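Long-range contacts in devB protein (Vibrio cholerae O1 biovar eltor str. N16961, PDB 1Y89), which probably hydrolyses 6-phosphogluconolactone to 6-phosphogluconate in the pentose phosphate pathway: residues 21-25 with 56-62; 66-72 with 171-176; 112-116 with 160-164; 131-137 with 184-190. One frame throughout, in Å; residues are numbered along the deposited sequence.

Contact 1 (21-25 with 56-62). With PE5 (3,6,9,12,15,18,21,24-octaoxahexacosan-1-ol), chain F.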
# COMPACT_ATOMS: atom_id res chain seq x y z
N MSE A 21 0.69 12.43 -6.34
CA MSE A 21 0.96 13.34 -7.46
C MSE A 21 1.88 14.49 -7.01
O MSE A 21 2.84 14.85 -7.68
CB MSE A 21 -0.37 13.88 -8.00
CG MSE A 21 -0.32 14.47 -9.38
SE MSE A 21 -0.21 12.97 -10.67
CE MSE A 21 -1.97 12.45 -10.79
N LEU A 22 1.54 15.09 -5.87
CA LEU A 22 2.40 16.10 -5.24
C LEU A 22 3.84 15.58 -5.02
O LEU A 22 4.83 16.23 -5.44
CB LEU A 22 1.79 16.55 -3.90
CG LEU A 22 2.54 17.63 -3.10
CD1 LEU A 22 2.82 18.85 -3.96
CD2 LEU A 22 1.76 18.06 -1.85
N ALA A 23 3.97 14.43 -4.36
CA ALA A 23 5.30 13.89 -4.05
C ALA A 23 6.10 13.58 -5.32
O ALA A 23 7.29 13.90 -5.42
CB ALA A 23 5.17 12.60 -3.18
N TYR A 24 5.44 12.98 -6.31
CA TYR A 24 6.09 12.76 -7.60
C TYR A 24 6.65 14.06 -8.17
O TYR A 24 7.77 14.08 -8.66
CB TYR A 24 5.11 12.17 -8.62
CG TYR A 24 4.94 10.66 -8.55
CD1 TYR A 24 6.04 9.80 -8.73
CD2 TYR A 24 3.66 10.09 -8.36
CE1 TYR A 24 5.87 8.39 -8.71
CE2 TYR A 24 3.49 8.69 -8.33
CZ TYR A 24 4.60 7.85 -8.50
OH TYR A 24 4.43 6.48 -8.49
N SER A 25 5.86 15.15 -8.08
CA SER A 25 6.27 16.44 -8.69
C SER A 25 7.48 17.10 -8.02
O SER A 25 8.10 17.99 -8.57
CB SER A 25 5.10 17.44 -8.68
OG SER A 25 4.91 18.04 -7.40
N ASP A 56 0.83 23.95 -5.13
CA ASP A 56 1.98 23.26 -4.56
C ASP A 56 2.56 22.19 -5.50
O ASP A 56 3.75 21.88 -5.43
CB ASP A 56 1.61 22.59 -3.24
CG ASP A 56 1.34 23.61 -2.12
OD1 ASP A 56 1.49 24.82 -2.35
OD2 ASP A 56 0.97 23.17 -1.03
N ILE A 57 1.71 21.61 -6.34
CA ILE A 57 2.21 20.58 -7.25
C ILE A 57 3.14 21.25 -8.28
O ILE A 57 2.79 22.28 -8.87
CB ILE A 57 1.07 19.79 -7.95
CG1 ILE A 57 0.33 18.97 -6.88
CG2 ILE A 57 1.66 18.91 -9.10
CD1 ILE A 57 -0.79 18.06 -7.44
N GLN A 58 4.33 20.70 -8.47
CA GLN A 58 5.25 21.29 -9.43
C GLN A 58 4.94 20.74 -10.80
O GLN A 58 5.58 19.79 -11.26
CB GLN A 58 6.70 21.02 -8.99
CG GLN A 58 6.97 21.58 -7.56
CD GLN A 58 6.77 23.10 -7.44
OE1 GLN A 58 7.46 23.89 -8.12
NE2 GLN A 58 5.84 23.52 -6.55
N TRP A 59 3.91 21.31 -11.43
CA TRP A 59 3.38 20.82 -12.73
C TRP A 59 4.43 20.71 -13.81
O TRP A 59 4.30 19.88 -14.72
CB TRP A 59 2.23 21.72 -13.22
CG TRP A 59 1.10 21.77 -12.22
CD1 TRP A 59 0.79 22.80 -11.39
CD2 TRP A 59 0.19 20.71 -11.91
NE1 TRP A 59 -0.28 22.46 -10.59
CE2 TRP A 59 -0.68 21.18 -10.91
CE3 TRP A 59 -0.01 19.40 -12.42
CZ2 TRP A 59 -1.71 20.40 -10.38
CZ3 TRP A 59 -1.05 18.63 -11.89
CH2 TRP A 59 -1.87 19.13 -10.89
N LYS A 60 5.47 21.55 -13.73
CA LYS A 60 6.56 21.54 -14.72
C LYS A 60 7.31 20.19 -14.80
O LYS A 60 7.92 19.88 -15.83
CB LYS A 60 7.55 22.70 -14.47
CG LYS A 60 8.37 22.51 -13.21
CD LYS A 60 9.21 23.76 -12.83
CE LYS A 60 9.81 23.63 -11.41
NZ LYS A 60 10.80 24.77 -11.14
N ASN A 61 7.29 19.42 -13.71
CA ASN A 61 7.92 18.09 -13.62
C ASN A 61 7.02 16.90 -14.01
O ASN A 61 7.49 15.77 -14.20
CB ASN A 61 8.47 17.86 -12.21
CG ASN A 61 9.58 18.81 -11.88
OD1 ASN A 61 10.34 19.21 -12.78
ND2 ASN A 61 9.72 19.16 -10.59
N LEU A 62 5.72 17.15 -14.15
CA LEU A 62 4.77 16.07 -14.48
C LEU A 62 4.43 16.09 -15.96
O LEU A 62 4.28 17.14 -16.54
CB LEU A 62 3.47 16.20 -13.65
CG LEU A 62 3.56 16.22 -12.12
CD1 LEU A 62 2.19 16.17 -11.47
CD2 LEU A 62 4.42 15.07 -11.61
O1 PE5 F . 9.15 10.29 -3.44
C1 PE5 F . 8.53 9.64 -4.56
C2 PE5 F . 7.09 10.10 -4.72
O2 PE5 F . 6.25 9.00 -5.07
C3 PE5 F . 5.02 8.94 -4.36
C4 PE5 F . 4.39 7.61 -4.68
O3 PE5 F . 4.73 6.65 -3.68
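The C-terminal part of helix 10-25 packs against the connection that leaves helix 53-56 and enters strand 62-70, and Ser25 is where the two are joined by hydrogen bonds. Ser25 OG accepts the backbone N-H of Gln58 at 2.9 Å between OG and N, in a bond bent only modestly (164°), while handing its own proton back to Leu22 O. The hydroxyl lies between its backbone N and carbonyl carbon (chi1 79°), a rotation that lets it serve the helix and the loop at once. Its backbone takes part too: Ser25 O receives Asn61 ND2 at 2.8 Å, almost straight and within the plane of the Asn61 amide.

Beside these bonds lies an apolar seam. Leu62 CD1 rests on Met21 CG (a selenomethionine) at 3.7 Å, and its other branch, CD2, reaches Ser25 CA at 3.7 Å. Leu22 CD1 touches Ile57 CG1 at 3.8 Å. Ile33 and Leu48 continue this packing around Met21. A PE5 molecule lies over one face of the Tyr24 ring, whose hydroxyl bonds to Arg186. A helix packed beside parallel strands and against the loop entering one of them is typical of a Rossmann-like alpha/beta fold.

Contact 2 (66-72 with 171-176). With PO4 (phosphate ion), chain C.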
# COMPACT_ATOMS: atom_id res chain seq x y z
N TRP A 66 -2.40 9.69 -21.95
CA TRP A 66 -3.66 8.96 -21.81
C TRP A 66 -3.50 7.48 -22.08
O TRP A 66 -2.85 7.11 -23.08
CB TRP A 66 -4.76 9.60 -22.69
CG TRP A 66 -5.35 10.76 -21.92
CD1 TRP A 66 -6.49 10.75 -21.16
CD2 TRP A 66 -4.76 12.05 -21.77
NE1 TRP A 66 -6.64 11.97 -20.56
CE2 TRP A 66 -5.59 12.78 -20.90
CE3 TRP A 66 -3.59 12.66 -22.27
CZ2 TRP A 66 -5.32 14.12 -20.55
CZ3 TRP A 66 -3.31 13.98 -21.91
CH2 TRP A 66 -4.16 14.69 -21.04
N GLY A 67 -4.06 6.64 -21.19
CA GLY A 67 -4.06 5.19 -21.47
C GLY A 67 -4.97 4.89 -22.67
O GLY A 67 -4.79 3.92 -23.40
N ASP A 68 -5.99 5.72 -22.86
CA ASP A 68 -6.83 5.64 -24.06
C ASP A 68 -7.54 6.97 -24.25
O ASP A 68 -7.65 7.78 -23.29
CB ASP A 68 -7.85 4.44 -23.99
CG ASP A 68 -8.95 4.61 -22.95
OD1 ASP A 68 -8.65 5.01 -21.79
OD2 ASP A 68 -10.13 4.29 -23.27
N GLU A 69 -8.05 7.17 -25.46
CA GLU A 69 -8.77 8.37 -25.84
C GLU A 69 -9.81 7.98 -26.88
O GLU A 69 -9.56 7.11 -27.72
CB GLU A 69 -7.82 9.42 -26.44
CG GLU A 69 -8.49 10.75 -26.84
CD GLU A 69 -9.22 11.40 -25.66
OE1 GLU A 69 -10.42 11.06 -25.43
OE2 GLU A 69 -8.58 12.23 -24.97
N ARG A 70 -10.98 8.63 -26.79
CA ARG A 70 -12.05 8.48 -27.74
C ARG A 70 -11.73 9.30 -28.99
O ARG A 70 -11.20 10.43 -28.90
CB ARG A 70 -13.39 8.93 -27.14
CG ARG A 70 -13.92 7.99 -26.02
CD ARG A 70 -13.18 8.13 -24.69
NE ARG A 70 -13.88 7.42 -23.59
CZ ARG A 70 -14.96 7.88 -22.96
NH1 ARG A 70 -15.49 9.08 -23.26
NH2 ARG A 70 -15.51 7.15 -21.99
N CYS A 71 -11.99 8.73 -30.15
CA CYS A 71 -11.60 9.39 -31.39
C CYS A 71 -12.61 10.46 -31.73
O CYS A 71 -13.32 10.37 -32.74
CB CYS A 71 -11.42 8.35 -32.54
SG CYS A 71 -9.98 7.36 -32.18
N VAL A 72 -12.65 11.48 -30.87
CA VAL A 72 -13.53 12.63 -31.03
C VAL A 72 -12.70 13.89 -30.81
O VAL A 72 -11.60 13.82 -30.22
CB VAL A 72 -14.74 12.63 -30.02
CG1 VAL A 72 -15.76 11.47 -30.32
CG2 VAL A 72 -14.28 12.62 -28.52
N GLN A 171 -17.70 2.89 -31.31
CA GLN A 171 -16.93 4.12 -31.20
C GLN A 171 -15.45 3.76 -31.20
O GLN A 171 -15.01 2.88 -30.45
CB GLN A 171 -17.27 4.84 -29.89
CG GLN A 171 -16.45 6.13 -29.68
CD GLN A 171 -16.52 6.60 -28.25
OE1 GLN A 171 -16.19 5.85 -27.30
NE2 GLN A 171 -17.01 7.82 -28.06
N LEU A 172 -14.67 4.44 -32.04
CA LEU A 172 -13.23 4.21 -32.12
C LEU A 172 -12.45 4.88 -31.00
O LEU A 172 -12.78 6.00 -30.60
CB LEU A 172 -12.68 4.69 -33.47
CG LEU A 172 -13.25 3.91 -34.67
CD1 LEU A 172 -12.75 4.55 -35.94
CD2 LEU A 172 -12.89 2.40 -34.58
N ARG A 173 -11.43 4.17 -30.49
CA ARG A 173 -10.48 4.71 -29.50
C ARG A 173 -9.06 4.39 -29.93
O ARG A 173 -8.83 3.37 -30.60
CB ARG A 173 -10.67 4.00 -28.15
CG ARG A 173 -11.93 4.47 -27.36
CD ARG A 173 -13.03 3.47 -27.47
NE ARG A 173 -14.20 3.97 -26.73
CZ ARG A 173 -14.39 3.82 -25.41
NH1 ARG A 173 -13.51 3.16 -24.67
NH2 ARG A 173 -15.47 4.33 -24.84
N VAL A 174 -8.12 5.22 -29.49
CA VAL A 174 -6.68 4.88 -29.53
C VAL A 174 -6.31 4.47 -28.11
O VAL A 174 -6.66 5.17 -27.16
CB VAL A 174 -5.84 6.08 -30.01
CG1 VAL A 174 -4.33 5.80 -29.85
CG2 VAL A 174 -6.21 6.41 -31.47
N SER A 175 -5.66 3.32 -27.97
CA SER A 175 -5.34 2.80 -26.66
C SER A 175 -3.88 2.44 -26.54
O SER A 175 -3.27 2.00 -27.52
CB SER A 175 -6.16 1.54 -26.39
OG SER A 175 -6.02 1.10 -25.04
N LYS A 176 -3.32 2.57 -25.35
CA LYS A 176 -2.09 1.83 -25.03
C LYS A 176 -2.36 0.34 -25.22
O LYS A 176 -3.51 -0.10 -25.01
CB LYS A 176 -1.70 2.04 -23.56
CG LYS A 176 -1.07 3.40 -23.29
CD LYS A 176 -0.50 3.42 -21.83
CE LYS A 176 0.29 4.71 -21.48
NZ LYS A 176 -0.43 6.00 -21.66
P PO4 C . -14.98 3.53 -21.12
O1 PO4 C . -13.90 2.71 -21.81
O2 PO4 C . -15.59 2.69 -20.07
O3 PO4 C . -14.27 4.72 -20.59
O4 PO4 C . -16.00 3.88 -22.14
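Glu69 and Val174, each N to the other's O at 3.0 Å, are the hydrogen-bonded pair that joins strand 62-70 to its antiparallel neighbour 172-176. Asp68 faces Ser175 and Arg70 faces Arg173 in non-hydrogen-bonded pairs. Lys176 N to Gly67 O and Cys71 N to Leu172 O extend the pairing at the two ends.

The charged side chains of Asp68, Arg70 and Arg173 share one face. Arg70 and Arg173 run side by side with their guanidinium planes 39° apart, and a phosphate ion, probably from the crystallisation liquor, lies at the edge of both groups. Arg173 NH1 meets phosphate O1 at 2.9 Å and Arg173 NH2 meets O4 at 2.8 Å, both nearly straight, whereas Arg70 NH2 reaches O3 at 3.1 Å; Arg70 NH1 bonds to the carbonyl oxygen of Glu78. His144 adds a further bond to the anion. Asp68 OD2 makes a long salt bridge with Arg173 NH1, from well out of the guanidinium plane with no N-H aimed at it; its hydrogen bond goes to Ser147.

A second-shell amide sets the aim of Arg173. Arg173 grips Gln171 OE1 side-on with NE (2.8 Å) and NH2, close to the guanidinium plane, which should restrict rotation of that group while NH1 and NH2 each give a bond to the phosphate and NH1 another to Ser147. Across the strands, Gln171 OE1 also touches Arg70 CG at 3.4 Å.

Apolar contacts are few: Cys71 SG rests near Val174 CG2 at 4.0 Å.

Paired arginines and a histidine around phosphate are consistent with the site that would receive a sugar phosphate in this family.

Contact 3 (112-116 with 160-164)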
# COMPACT_ATOMS: atom_id res chain seq x y z
N ALA A 112 -2.61 6.48 -33.74
CA ALA A 112 -2.00 5.44 -32.89
C ALA A 112 -0.47 5.36 -33.11
O ALA A 112 0.29 5.24 -32.13
CB ALA A 112 -2.63 4.06 -33.13
N GLU A 113 -0.03 5.40 -34.38
CA GLU A 113 1.41 5.37 -34.69
C GLU A 113 2.15 6.62 -34.18
O GLU A 113 3.24 6.50 -33.64
CB GLU A 113 1.67 5.17 -36.18
CG GLU A 113 1.08 3.85 -36.66
CD GLU A 113 1.13 3.65 -38.17
OE1 GLU A 113 1.83 4.41 -38.89
OE2 GLU A 113 0.46 2.71 -38.63
N ARG A 114 1.58 7.80 -34.40
CA ARG A 114 2.16 9.06 -33.84
C ARG A 114 2.31 8.99 -32.32
O ARG A 114 3.35 9.32 -31.74
CB ARG A 114 1.31 10.27 -34.22
CG ARG A 114 2.01 11.62 -33.97
CD ARG A 114 1.02 12.76 -33.59
NE ARG A 114 0.20 12.41 -32.43
CZ ARG A 114 0.63 12.46 -31.16
NH1 ARG A 114 1.88 12.89 -30.89
NH2 ARG A 114 -0.19 12.09 -30.18
N PHE A 115 1.23 8.58 -31.66
CA PHE A 115 1.21 8.43 -30.20
C PHE A 115 2.32 7.47 -29.75
O PHE A 115 3.09 7.80 -28.85
CB PHE A 115 -0.23 7.96 -29.80
CG PHE A 115 -0.38 7.44 -28.38
CD1 PHE A 115 0.07 8.17 -27.28
CD2 PHE A 115 -1.11 6.27 -28.16
CE1 PHE A 115 -0.14 7.67 -25.97
CE2 PHE A 115 -1.30 5.78 -26.85
CZ PHE A 115 -0.82 6.49 -25.77
N ALA A 116 2.43 6.32 -30.42
CA ALA A 116 3.47 5.35 -30.09
C ALA A 116 4.88 5.95 -30.19
O ALA A 116 5.72 5.75 -29.31
CB ALA A 116 3.35 4.11 -31.01
N LEU A 160 3.00 -0.37 -29.34
CA LEU A 160 2.76 0.38 -28.11
C LEU A 160 1.34 0.92 -28.01
O LEU A 160 0.89 1.32 -26.92
CB LEU A 160 3.79 1.52 -27.95
CG LEU A 160 5.26 1.12 -28.10
CD1 LEU A 160 6.15 2.36 -28.00
CD2 LEU A 160 5.65 0.06 -27.06
N SER A 161 0.62 0.96 -29.13
CA SER A 161 -0.75 1.49 -29.11
C SER A 161 -1.53 0.71 -30.13
O SER A 161 -0.95 -0.01 -30.95
CB SER A 161 -0.76 2.96 -29.51
OG SER A 161 -0.22 3.06 -30.83
N VAL A 162 -2.85 0.87 -30.09
CA VAL A 162 -3.72 0.11 -30.96
C VAL A 162 -4.99 0.92 -31.17
O VAL A 162 -5.41 1.65 -30.26
CB VAL A 162 -4.01 -1.32 -30.35
CG1 VAL A 162 -4.77 -1.25 -28.99
CG2 VAL A 162 -4.73 -2.25 -31.37
N VAL A 163 -5.62 0.77 -32.35
CA VAL A 163 -6.97 1.29 -32.54
C VAL A 163 -7.96 0.23 -32.09
O VAL A 163 -7.85 -0.92 -32.51
CB VAL A 163 -7.25 1.75 -34.00
CG1 VAL A 163 -8.74 2.22 -34.19
CG2 VAL A 163 -6.26 2.85 -34.40
N ALA A 164 -8.92 0.61 -31.25
CA ALA A 164 -9.91 -0.32 -30.72
C ALA A 164 -11.32 0.22 -30.99
O ALA A 164 -11.51 1.42 -31.09
CB ALA A 164 -9.70 -0.50 -29.21
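Ser161 OG donates to Ala112 O at 2.6 Å, the hydrogen bond that joins helix 108-122 to strand 161-165. Its approach is not along a lone pair: the hydroxyl stands above the carbonyl plane, 54° out of it, with a C=O...OG angle of 111°. Ala112 O is already used by the helix, accepting Ala116 N, and the two donors arrive from opposite faces of the carbonyl plane. One oxygen therefore keeps its helical bond and still takes a bond from the strand. The serine can reach it because OG sits between its own backbone N and carbonyl carbon (chi1 60°), directed at the helix.

Van der Waals contacts flank this bond. The two alanines, one turn apart, present only methyl groups to the strand, consistent with a closest approach of 7.7 Å between the segment axes. Ala112 CB meets Val163 CG2 at 4.0 Å, and Ala116 CB meets Leu160 CB, also at 4.0 Å. Leu160 CD1 also touches Ala116 O at 3.7 Å. Phe115 CD2 meets Ser161 CB obliquely, at 3.6 Å.

Strand 161-165 runs at the outer edge of the mixed sheet, beside strand 172-176, and helix 108-122 passes over both: Phe115 and Ala112 also touch Val174 of that neighbouring strand, while Leu160 continues along the helix to Met119 and Ala120.

Contact 4 (131-137 with 184-190)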
# COMPACT_ATOMS: atom_id res chain seq x y z
N VAL A 131 8.76 3.27 -20.28
CA VAL A 131 8.45 2.84 -18.92
C VAL A 131 7.73 4.00 -18.18
O VAL A 131 8.33 5.00 -17.80
CB VAL A 131 9.73 2.39 -18.19
CG1 VAL A 131 9.43 2.09 -16.68
CG2 VAL A 131 10.36 1.17 -18.93
N PHE A 132 6.41 3.88 -18.04
CA PHE A 132 5.67 4.88 -17.29
C PHE A 132 6.00 4.80 -15.82
O PHE A 132 6.19 3.70 -15.26
CB PHE A 132 4.15 4.75 -17.53
CG PHE A 132 3.70 5.47 -18.79
CD1 PHE A 132 3.90 4.89 -20.05
CD2 PHE A 132 3.16 6.75 -18.71
CE1 PHE A 132 3.55 5.57 -21.22
CE2 PHE A 132 2.79 7.46 -19.86
CZ PHE A 132 2.96 6.89 -21.11
N ASP A 133 6.06 5.96 -15.20
CA ASP A 133 6.20 6.02 -13.74
C ASP A 133 4.92 5.57 -13.07
O ASP A 133 4.96 4.92 -12.01
CB ASP A 133 6.59 7.43 -13.28
CG ASP A 133 7.96 7.82 -13.75
OD1 ASP A 133 8.96 7.40 -13.12
OD2 ASP A 133 8.05 8.53 -14.78
N TRP A 134 3.78 5.88 -13.69
CA TRP A 134 2.49 5.62 -13.06
C TRP A 134 1.39 5.62 -14.10
O TRP A 134 1.27 6.57 -14.91
CB TRP A 134 2.19 6.73 -12.04
CG TRP A 134 1.07 6.38 -11.04
CD1 TRP A 134 0.51 5.14 -10.81
CD2 TRP A 134 0.46 7.28 -10.12
NE1 TRP A 134 -0.42 5.23 -9.79
CE2 TRP A 134 -0.46 6.54 -9.34
CE3 TRP A 134 0.60 8.67 -9.88
CZ2 TRP A 134 -1.24 7.13 -8.31
CZ3 TRP A 134 -0.17 9.26 -8.86
CH2 TRP A 134 -1.08 8.48 -8.09
N ILE A 135 0.59 4.57 -14.10
CA ILE A 135 -0.56 4.51 -15.00
C ILE A 135 -1.78 4.32 -14.11
O ILE A 135 -1.86 3.34 -13.34
CB ILE A 135 -0.43 3.34 -16.03
CG1 ILE A 135 0.88 3.50 -16.86
CG2 ILE A 135 -1.67 3.27 -16.95
CD1 ILE A 135 1.07 2.40 -17.95
N LEU A 136 -2.73 5.25 -14.25
CA LEU A 136 -4.03 5.15 -13.54
C LEU A 136 -5.00 4.47 -14.51
O LEU A 136 -5.11 4.90 -15.70
CB LEU A 136 -4.58 6.57 -13.24
CG LEU A 136 -3.68 7.45 -12.34
CD1 LEU A 136 -4.50 8.72 -11.92
CD2 LEU A 136 -3.26 6.70 -11.14
N LEU A 137 -5.68 3.44 -14.03
CA LEU A 137 -6.53 2.61 -14.89
C LEU A 137 -7.91 2.49 -14.30
O LEU A 137 -8.09 2.59 -13.07
CB LEU A 137 -5.93 1.19 -15.05
CG LEU A 137 -4.61 1.20 -15.82
CD1 LEU A 137 -3.95 -0.19 -15.68
CD2 LEU A 137 -4.85 1.54 -17.33
N ALA A 184 5.19 -0.69 -17.11
CA ALA A 184 5.17 0.47 -16.21
C ALA A 184 5.71 0.15 -14.81
O ALA A 184 5.66 -1.01 -14.36
CB ALA A 184 3.77 1.04 -16.13
N LYS A 185 6.24 1.16 -14.12
CA LYS A 185 6.75 0.94 -12.77
C LYS A 185 5.61 0.66 -11.78
O LYS A 185 5.80 -0.03 -10.76
CB LYS A 185 7.54 2.15 -12.30
CG LYS A 185 8.84 2.35 -13.10
CD LYS A 185 9.48 3.67 -12.70
CE LYS A 185 10.64 4.10 -13.67
NZ LYS A 185 11.14 5.52 -13.38
N ARG A 186 4.43 1.20 -12.10
CA ARG A 186 3.31 1.21 -11.17
C ARG A 186 2.04 1.40 -11.96
O ARG A 186 1.94 2.35 -12.76
CB ARG A 186 3.49 2.35 -10.16
CG ARG A 186 2.29 2.52 -9.18
CD ARG A 186 2.53 3.75 -8.31
NE ARG A 186 1.45 3.90 -7.32
CZ ARG A 186 1.25 4.99 -6.59
NH1 ARG A 186 2.06 6.05 -6.72
NH2 ARG A 186 0.22 5.01 -5.73
N ILE A 187 1.07 0.50 -11.79
CA ILE A 187 -0.24 0.70 -12.40
C ILE A 187 -1.26 0.54 -11.28
O ILE A 187 -1.06 -0.26 -10.37
CB ILE A 187 -0.53 -0.26 -13.61
CG1 ILE A 187 -0.80 -1.70 -13.12
CG2 ILE A 187 0.66 -0.25 -14.65
CD1 ILE A 187 -1.16 -2.74 -14.29
N SER A 188 -2.33 1.33 -11.35
CA SER A 188 -3.27 1.42 -10.25
C SER A 188 -4.66 1.40 -10.81
O SER A 188 -5.06 2.36 -11.46
CB SER A 188 -3.07 2.71 -9.42
OG SER A 188 -1.72 2.90 -9.02
N TYR A 189 -5.38 0.31 -10.54
CA TYR A 189 -6.77 0.18 -10.96
C TYR A 189 -7.66 0.87 -9.93
O TYR A 189 -7.60 0.52 -8.74
CB TYR A 189 -7.17 -1.29 -11.05
CG TYR A 189 -6.48 -2.03 -12.17
CD1 TYR A 189 -6.91 -1.87 -13.50
CD2 TYR A 189 -5.43 -2.95 -11.91
CE1 TYR A 189 -6.32 -2.54 -14.54
CE2 TYR A 189 -4.80 -3.64 -12.96
CZ TYR A 189 -5.27 -3.44 -14.27
OH TYR A 189 -4.69 -4.10 -15.34
N LEU A 190 -8.41 1.88 -10.36
CA LEU A 190 -9.17 2.74 -9.46
C LEU A 190 -10.62 2.29 -9.62
O LEU A 190 -11.25 2.54 -10.66
CB LEU A 190 -9.01 4.22 -9.83
CG LEU A 190 -7.56 4.71 -9.98
CD1 LEU A 190 -7.55 6.24 -10.32
CD2 LEU A 190 -6.71 4.38 -8.70
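Ser188 OG is held by the indole of Trp134 and by a carboxylate: Trp134 NE1 donates to it at 2.8 Å, in the plane of the ring and nearly straight (167°), and Glu226 of the next strand is its second partner. The bond lies across two adjacent parallel strands, 134-137 and 186-191, central members of the Rossmann-like sheet. Their main chains alternate in the usual parallel way: Ile135 N bonds to Arg186 O, Ser188 N to Ile135 O, Leu137 N to Ser188 O, and Leu190 N to Leu137 O.

Over one face of the Trp134 ring lies the guanidinium of Arg186, stacked flat, with centres 3.9 Å apart and planes at 12°. Its extended chain, with CG anti to the backbone N (chi1 176°), runs along the indole, so CD comes over the five-membered ring and CZ makes an off-centre cation-pi contact. The opposite face carries Leu136 CD2. Salt bridges to Asp20 and Glu226 hold the arginine, which should keep it flat on the indole.

On the face bearing Ile135, Leu137, Ile187 and Tyr189, packing is apolar. Ile135 CD1 touches Ala184 CB at 3.5 Å, and Leu137 CD1 lies against Tyr189 CE1, also at 3.5 Å.

Just before the strands begin, Lys185 N bonds to Phe132 O at 2.8 Å. Asp133 OD2 accepts the backbone N-H of His32, while the lysine chain passes Val131 CG1 and closes a salt bridge in which Lys185 NZ meets Asp133 OD1 at 2.9 Å, from above the carboxylate plane.

Three of the four contacts reach one mixed sheet through its strands, and contact 1 joins a flanking helix to the loop entering strand 62-70, whose far end forms contact 2. Contacts 2 and 3 are close neighbours, their centres 9 Å apart: Arg173 N bonds to Ala164 O at 2.8 Å, and contact 3 is nested within the chain loop closed by contact 2. Contacts 1 and 4 meet where Tyr24 OH lies 3.0 Å from Arg186 NH1, probably hydrogen-bonded, and PE5 touches both residues. Contact 4 reaches contact 2 through Lys176 CE, 3.4 Å from Phe132 CE1. The phosphate at Arg70 and Arg173 of contact 2 probably marks the sugar-phosphate site.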